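Local coordinates for XC6422 protein (Xanthomonas campestris, PDB 2FUK), which is probably a hydrolase, a small member of the serine alpha/beta-hydrolases that lacks a lid, at residues A[106-109]-A[110-113]; A[160-163]-A[164-168]; A[170-173]-A[174-178]. All coordinates share one frame; numbering follows the deposited sequence.

Contact 1: residues A[106-109]-A[110-113]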
loop_
_atom_site.group_PDB
_atom_site.type_symbol
_atom_site.label_atom_id
_atom_site.label_comp_id
_atom_site.label_asym_id
_atom_site.label_seq_id
_atom_site.Cartn_x
_atom_site.Cartn_y
_atom_site.Cartn_z
ATOM N N ALA A 106 -14.432 -24.333 5.884
ATOM C CA ALA A 106 -14.348 -25.320 6.952
ATOM C C ALA A 106 -13.422 -24.825 8.051
ATOM O O ALA A 106 -13.704 -24.988 9.242
ATOM C CB ALA A 106 -13.841 -26.656 6.401
ATOM N N GLN A 107 -12.321 -24.209 7.642
ATOM C CA GLN A 107 -11.324 -23.703 8.581
ATOM C C GLN A 107 -11.694 -22.363 9.214
ATOM O O GLN A 107 -11.230 -22.042 10.305
ATOM C CB GLN A 107 -9.975 -23.573 7.872
ATOM C CG GLN A 107 -9.390 -24.899 7.421
ATOM C CD GLN A 107 -8.751 -25.665 8.558
ATOM O OE1 GLN A 107 -8.874 -26.885 8.644
ATOM N NE2 GLN A 107 -8.049 -24.950 9.436
ATOM N N ARG A 108 -12.516 -21.583 8.519
ATOM C CA ARG A 108 -12.953 -20.273 8.998
ATOM C C ARG A 108 -14.478 -20.208 8.892
ATOM O O ARG A 108 -15.018 -19.440 8.094
ATOM C CB ARG A 108 -12.336 -19.178 8.126
ATOM C CG ARG A 108 -10.812 -19.134 8.134
ATOM C CD ARG A 108 -10.298 -18.593 9.446
ATOM N NE ARG A 108 -10.978 -17.347 9.786
ATOM C CZ ARG A 108 -10.924 -16.759 10.979
ATOM N NH1 ARG A 108 -10.207 -17.292 11.962
ATOM N NH2 ARG A 108 -11.626 -15.651 11.199
ATOM N N PRO A 109 -15.191 -21.015 9.698
ATOM C CA PRO A 109 -16.654 -21.066 9.695
ATOM C C PRO A 109 -17.402 -19.790 10.050
ATOM O O PRO A 109 -18.585 -19.681 9.732
ATOM C CB PRO A 109 -16.962 -22.211 10.662
ATOM C CG PRO A 109 -15.836 -22.130 11.626
ATOM C CD PRO A 109 -14.647 -21.933 10.717
ATOM N N THR A 110 -16.748 -18.821 10.689
ATOM C CA THR A 110 -17.463 -17.589 11.017
ATOM C C THR A 110 -17.176 -16.434 10.054
ATOM O O THR A 110 -17.708 -15.338 10.219
ATOM C CB THR A 110 -17.189 -17.109 12.470
ATOM O OG1 THR A 110 -15.801 -16.798 12.633
ATOM C CG2 THR A 110 -17.597 -18.180 13.471
ATOM N N ASP A 111 -16.341 -16.682 9.047
ATOM C CA ASP A 111 -16.015 -15.660 8.046
ATOM C C ASP A 111 -16.970 -15.771 6.875
ATOM O O ASP A 111 -17.642 -16.789 6.703
ATOM C CB ASP A 111 -14.619 -15.878 7.445
ATOM C CG ASP A 111 -13.503 -15.373 8.319
ATOM O OD1 ASP A 111 -13.773 -14.893 9.437
ATOM O OD2 ASP A 111 -12.340 -15.459 7.865
ATOM N N THR A 112 -17.026 -14.716 6.068
ATOM C CA THR A 112 -17.823 -14.766 4.850
ATOM C C THR A 112 -16.781 -14.915 3.743
ATOM O O THR A 112 -15.583 -14.704 3.971
ATOM C CB THR A 112 -18.676 -13.498 4.621
ATOM O OG1 THR A 112 -17.906 -12.325 4.897
ATOM C CG2 THR A 112 -19.910 -13.529 5.507
ATOM N N LEU A 113 -17.222 -15.282 2.550
ATOM C CA LEU A 113 -16.292 -15.492 1.453
ATOM C C LEU A 113 -16.366 -14.505 0.296
ATOM O O LEU A 113 -17.435 -14.231 -0.250
ATOM C CB LEU A 113 -16.475 -16.905 0.904
ATOM C CG LEU A 113 -15.572 -17.301 -0.262
ATOM C CD1 LEU A 113 -14.164 -17.555 0.240
ATOM C CD2 LEU A 113 -16.133 -18.551 -0.924
HETATM O O HOH W 1 -17.016 -19.388 6.214
#

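Contact 2: residues A[160-163]-A[164-168]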
loop_
_atom_site.group_PDB
_atom_site.type_symbol
_atom_site.label_atom_id
_atom_site.label_comp_id
_atom_site.label_asym_id
_atom_site.label_seq_id
_atom_site.Cartn_x
_atom_site.Cartn_y
_atom_site.Cartn_z
ATOM N N VAL A 160 -16.332 -4.798 -11.213
ATOM C CA VAL A 160 -15.562 -5.074 -12.419
ATOM C C VAL A 160 -14.593 -3.920 -12.666
ATOM O O VAL A 160 -14.983 -2.751 -12.626
ATOM C CB VAL A 160 -16.473 -5.223 -13.663
ATOM C CG1 VAL A 160 -15.613 -5.323 -14.925
ATOM C CG2 VAL A 160 -17.342 -6.460 -13.531
ATOM N N ILE A 161 -13.329 -4.254 -12.900
ATOM C CA ILE A 161 -12.302 -3.261 -13.184
ATOM C C ILE A 161 -11.700 -3.606 -14.540
ATOM O O ILE A 161 -11.249 -4.732 -14.763
ATOM C CB ILE A 161 -11.207 -3.267 -12.103
ATOM C CG1 ILE A 161 -11.837 -2.888 -10.760
ATOM C CG2 ILE A 161 -10.088 -2.301 -12.480
ATOM C CD1 ILE A 161 -10.923 -3.052 -9.581
ATOM N N GLN A 162 -11.700 -2.636 -15.446
ATOM C CA GLN A 162 -11.187 -2.870 -16.785
ATOM C C GLN A 162 -10.244 -1.795 -17.304
ATOM O O GLN A 162 -10.553 -0.609 -17.239
ATOM C CB GLN A 162 -12.368 -3.003 -17.754
ATOM C CG GLN A 162 -11.965 -3.144 -19.219
ATOM C CD GLN A 162 -11.250 -4.450 -19.485
ATOM O OE1 GLN A 162 -10.222 -4.490 -20.167
ATOM N NE2 GLN A 162 -11.796 -5.528 -18.956
ATOM N N GLY A 163 -9.095 -2.214 -17.826
ATOM C CA GLY A 163 -8.168 -1.250 -18.394
ATOM C C GLY A 163 -8.712 -0.867 -19.756
ATOM O O GLY A 163 -9.044 -1.737 -20.556
ATOM N N ASP A 164 -8.817 0.428 -20.032
ATOM C CA ASP A 164 -9.357 0.866 -21.311
ATOM C C ASP A 164 -8.408 0.830 -22.498
ATOM O O ASP A 164 -8.784 1.221 -23.605
ATOM C CB ASP A 164 -9.969 2.256 -21.167
ATOM C CG ASP A 164 -11.480 2.215 -21.158
ATOM O OD1 ASP A 164 -12.089 3.027 -20.440
ATOM O OD2 ASP A 164 -12.062 1.375 -21.884
ATOM N N ALA A 165 -7.187 0.357 -22.276
ATOM C CA ALA A 165 -6.196 0.224 -23.342
ATOM C C ALA A 165 -5.703 -1.225 -23.347
ATOM O O ALA A 165 -4.568 -1.512 -23.728
ATOM C CB ALA A 165 -5.036 1.186 -23.116
ATOM N N ASP A 166 -6.583 -2.130 -22.919
ATOM C CA ASP A 166 -6.301 -3.564 -22.855
ATOM C C ASP A 166 -6.166 -4.104 -24.289
ATOM O O ASP A 166 -7.084 -3.961 -25.096
ATOM C CB ASP A 166 -7.458 -4.267 -22.137
ATOM C CG ASP A 166 -7.107 -5.675 -21.684
ATOM O OD1 ASP A 166 -6.416 -6.473 -22.350
ATOM O OD2 ASP A 166 -7.580 -5.958 -20.558
ATOM N N GLU A 167 -5.026 -4.726 -24.594
ATOM C CA GLU A 167 -4.741 -5.269 -25.928
ATOM C C GLU A 167 -5.166 -6.724 -26.075
ATOM O O GLU A 167 -5.300 -7.229 -27.190
ATOM C CB GLU A 167 -3.234 -5.173 -26.215
ATOM C CG GLU A 167 -2.770 -5.774 -27.541
ATOM C CD GLU A 167 -3.144 -4.920 -28.727
ATOM O OE1 GLU A 167 -3.431 -3.720 -28.517
ATOM O OE2 GLU A 167 -3.139 -5.443 -29.868
ATOM N N ILE A 168 -5.362 -7.392 -24.943
ATOM C CA ILE A 168 -5.747 -8.798 -24.921
ATOM C C ILE A 168 -7.267 -8.933 -24.872
ATOM O O ILE A 168 -7.865 -9.625 -25.699
ATOM C CB ILE A 168 -5.107 -9.508 -23.699
ATOM C CG1 ILE A 168 -3.580 -9.387 -23.763
ATOM C CG2 ILE A 168 -5.551 -10.954 -23.635
ATOM C CD1 ILE A 168 -2.947 -9.922 -25.038
#

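Contact 3: residues A[170-173]-A[174-178]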
loop_
_atom_site.group_PDB
_atom_site.type_symbol
_atom_site.label_atom_id
_atom_site.label_comp_id
_atom_site.label_asym_id
_atom_site.label_seq_id
_atom_site.Cartn_x
_atom_site.Cartn_y
_atom_site.Cartn_z
ATOM N N ASP A 170 -10.814 -7.131 -25.270
ATOM C CA ASP A 170 -11.419 -5.965 -25.915
ATOM C C ASP A 170 -12.338 -5.260 -24.928
ATOM O O ASP A 170 -13.406 -5.775 -24.607
ATOM C CB ASP A 170 -12.246 -6.410 -27.119
ATOM C CG ASP A 170 -12.757 -5.242 -27.940
ATOM O OD1 ASP A 170 -12.605 -4.083 -27.510
ATOM O OD2 ASP A 170 -13.311 -5.487 -29.032
ATOM N N PRO A 171 -11.944 -4.067 -24.448
ATOM C CA PRO A 171 -12.787 -3.341 -23.493
ATOM C C PRO A 171 -14.233 -3.202 -23.969
ATOM O O PRO A 171 -15.174 -3.370 -23.185
ATOM C CB PRO A 171 -12.097 -1.982 -23.384
ATOM C CG PRO A 171 -10.650 -2.314 -23.627
ATOM C CD PRO A 171 -10.737 -3.288 -24.781
ATOM N N GLN A 172 -14.415 -2.904 -25.254
ATOM C CA GLN A 172 -15.760 -2.723 -25.778
ATOM C C GLN A 172 -16.572 -4.007 -25.688
ATOM O O GLN A 172 -17.794 -3.964 -25.536
ATOM C CB GLN A 172 -15.723 -2.213 -27.222
ATOM C CG GLN A 172 -17.063 -1.669 -27.695
ATOM C CD GLN A 172 -17.621 -0.615 -26.752
ATOM O OE1 GLN A 172 -16.941 0.361 -26.425
ATOM N NE2 GLN A 172 -18.864 -0.804 -26.310
ATOM N N ALA A 173 -15.900 -5.152 -25.772
ATOM C CA ALA A 173 -16.595 -6.437 -25.664
ATOM C C ALA A 173 -17.136 -6.591 -24.242
ATOM O O ALA A 173 -18.222 -7.137 -24.025
ATOM C CB ALA A 173 -15.641 -7.578 -25.982
ATOM N N VAL A 174 -16.355 -6.121 -23.276
ATOM C CA VAL A 174 -16.752 -6.180 -21.878
ATOM C C VAL A 174 -17.958 -5.268 -21.670
ATOM O O VAL A 174 -18.975 -5.678 -21.109
ATOM C CB VAL A 174 -15.599 -5.712 -20.957
ATOM C CG1 VAL A 174 -16.070 -5.645 -19.504
ATOM C CG2 VAL A 174 -14.422 -6.673 -21.090
ATOM N N TYR A 175 -17.845 -4.031 -22.137
ATOM C CA TYR A 175 -18.933 -3.075 -21.970
ATOM C C TYR A 175 -20.204 -3.519 -22.696
ATOM O O TYR A 175 -21.312 -3.363 -22.166
ATOM C CB TYR A 175 -18.488 -1.685 -22.443
ATOM C CG TYR A 175 -17.158 -1.244 -21.866
ATOM C CD1 TYR A 175 -16.772 -1.633 -20.580
ATOM C CD2 TYR A 175 -16.271 -0.465 -22.610
ATOM C CE1 TYR A 175 -15.537 -1.267 -20.055
ATOM C CE2 TYR A 175 -15.026 -0.089 -22.091
ATOM C CZ TYR A 175 -14.667 -0.498 -20.813
ATOM O OH TYR A 175 -13.437 -0.162 -20.292
ATOM N N ASP A 176 -20.059 -4.079 -23.898
ATOM C CA ASP A 176 -21.226 -4.529 -24.655
ATOM C C ASP A 176 -21.959 -5.631 -23.896
ATOM O O ASP A 176 -23.172 -5.770 -24.009
ATOM C CB ASP A 176 -20.827 -5.072 -26.031
ATOM C CG ASP A 176 -20.441 -3.981 -27.022
ATOM O OD1 ASP A 176 -20.622 -2.779 -26.722
ATOM O OD2 ASP A 176 -19.958 -4.337 -28.123
ATOM N N TRP A 177 -21.207 -6.422 -23.137
ATOM C CA TRP A 177 -21.774 -7.513 -22.358
ATOM C C TRP A 177 -22.430 -6.987 -21.083
ATOM O O TRP A 177 -23.562 -7.353 -20.756
ATOM C CB TRP A 177 -20.665 -8.529 -22.024
ATOM C CG TRP A 177 -20.961 -9.449 -20.875
ATOM C CD1 TRP A 177 -22.035 -10.276 -20.735
ATOM C CD2 TRP A 177 -20.158 -9.631 -19.705
ATOM N NE1 TRP A 177 -21.953 -10.965 -19.546
ATOM C CE2 TRP A 177 -20.808 -10.586 -18.895
ATOM C CE3 TRP A 177 -18.949 -9.078 -19.262
ATOM C CZ2 TRP A 177 -20.289 -11.002 -17.663
ATOM C CZ3 TRP A 177 -18.431 -9.494 -18.036
ATOM C CH2 TRP A 177 -19.103 -10.445 -17.256
ATOM N N LEU A 178 -21.725 -6.114 -20.373
ATOM C CA LEU A 178 -22.247 -5.562 -19.132
ATOM C C LEU A 178 -23.515 -4.736 -19.313
ATOM O O LEU A 178 -24.372 -4.714 -18.428
ATOM C CB LEU A 178 -21.181 -4.712 -18.435
ATOM C CG LEU A 178 -20.001 -5.492 -17.844
ATOM C CD1 LEU A 178 -19.059 -4.530 -17.115
ATOM C CD2 LEU A 178 -20.517 -6.569 -16.890
#

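Contact 1: residues A[106-109]-A[110-113]
R108 and D111 close the type I beta turn that leads from helix 92-107 into strand 112-118, an alpha-to-beta connection of the alpha/beta-hydrolase fold. R108 is the first residue to leave helical geometry, and P109 and T110 fill the two middle positions of the turn. T110 adds little; CB leaves its CA away from the preceding segment, at an exposed position. D111 does most of the work. Its backbone N donates to R108 O at 3.2 Å, the i to i+3 bond that closes the turn. Its carboxylate is gripped side-on by the guanidinium, R108 NE reaching D111 OD2 at 3.0 Å and R108 NH2 reaching D111 OD1 at 2.9 Å. The two planes are 57° apart, so this salt bridge is bidentate without being coplanar: NE comes down on OD2 from above the carboxylate plane, while NH2 meets OD1 from the syn side but tilted out of the carboxylate plane. Bends at chi2 (-73°) and chi3 (-50°) fold the arginine back over the turn far enough to reach. D111 OD2 also takes a hydrogen bond from T39 OG1 of strand 38-43, which ties the turn to the neighbouring strand. T112 then opens the strand, its backbone bonded to P37 and T39. On the backbone side, one water donates to R108 O and D111 O, at 2.7 Å from each.

Contact 2: residues A[160-163]-A[164-168]
G163 and D166 meet across the tight loop at the C-terminal end of strand 158-163, where an alpha/beta-hydrolase commonly carries its catalytic acid. D166 fits that role: together with S119 and H195 it has the geometry of a Ser-His-Asp triad, so it is probably the triad acid. The backbone link is slight, a weak hydrogen bond from D166 N to G163 O at 3.4 Å. Packing reinforces it, since D166 CB also rests 3.4 Å from G163 O and the side chain leaves its CA in the direction of the strand end. Among polar side-chain contacts, Q162 brings its amide across D166 at about a right angle, the amide and carboxylate planes 30° apart. A bend at chi2 (67°) turns the glutamine's end toward the loop, where its outer amide atoms lie close to the carboxylate. Farther along, D166 OD1 accepts from I168 N, an Asx turn, and from V169 N as well, so two backbone N-H groups hold this oxygen. That grip fixes the rotation of the carboxylate and leaves D166 OD2 to take the hydrogen bond from H195 ND1. CG stands anti to the backbone N of D166 (chi1 -164°), which lets one oxygen serve the loop and the other the histidine. D164 has both oxygens engaged elsewhere: OD2 is hydrogen-bonded to Y175 OH of helix 171-178, and OD1 forms a salt bridge with R189 NE. Within the Asx turn the bond from I168 N to D166 OD1 is 2.9 Å long and runs nearly along the C-O axis of the acceptor.

Contact 3: residues A[170-173]-A[174-178]
D170, the N-cap of helix 171-178, gives its carbonyl to V174 N, D170 O accepting at 3.3 Å as the first rung of the helical ladder. This is the helix of the beta-alpha-beta unit that joins strands 158-163 and 186-190 in this alpha/beta-hydrolase. The side chain supplies the cap: D170 OD1 accepts from Q172 N at 3.1 Å, the donor lying above the carboxylate plane, and so occupies an N-H that has no earlier helical carbonyl to bond to. P171 follows at the first helical position, where a proline ring costs the helix no hydrogen bond. P171 O takes the next rung, from Y175 N at 2.9 Å, and also sits 3.1 Å above the plane of the Y175 ring, over its centre. The proline packs on the same tyrosine with P171 CB against Y175 CE2 at 3.7 Å. The first torsion of Y175, -50°, sets CG anti to its own carbonyl carbon and swings the ring back toward the start of the helix, where Y175 OH is hydrogen-bonded to D164 OD2. Q172 sends its side chain along the outer surface. Its OE1 lies at the edge of the Y175 ring, in plane, while the amide nitrogen turns the other way to bond D176 one helical turn on. The amide of Q172 and the carboxylate of D176 are 52° apart; Q172 NE2 donates to D176 OD1 at 2.7 Å, approaching from above the carboxylate plane. A173 O accepts the next rung from W177, whose indole meets F149; W177 N lies 3.2 Å from A173 O, above the carbonyl plane.

How the contacts relate
From the N terminus, contact 1 comes first, closing the turn between helix 92-107 and strand 112-118. Two strands later along the chain, contact 2 closes the loop at the end of strand 158-163, and contact 3 follows directly as the opening of helix 171-178. The three run in series; none nests in or crosses another. Contacts 1 and 2 reach the same sheet on opposite sides of the chain's centre, their centres about 32 Å apart. Contacts 2 and 3 touch: D164 OD2 lies 2.6 Å from Y175 OH, and P171 CG packs on G163 O, which binds the helix start to the loop holding the probable triad acid.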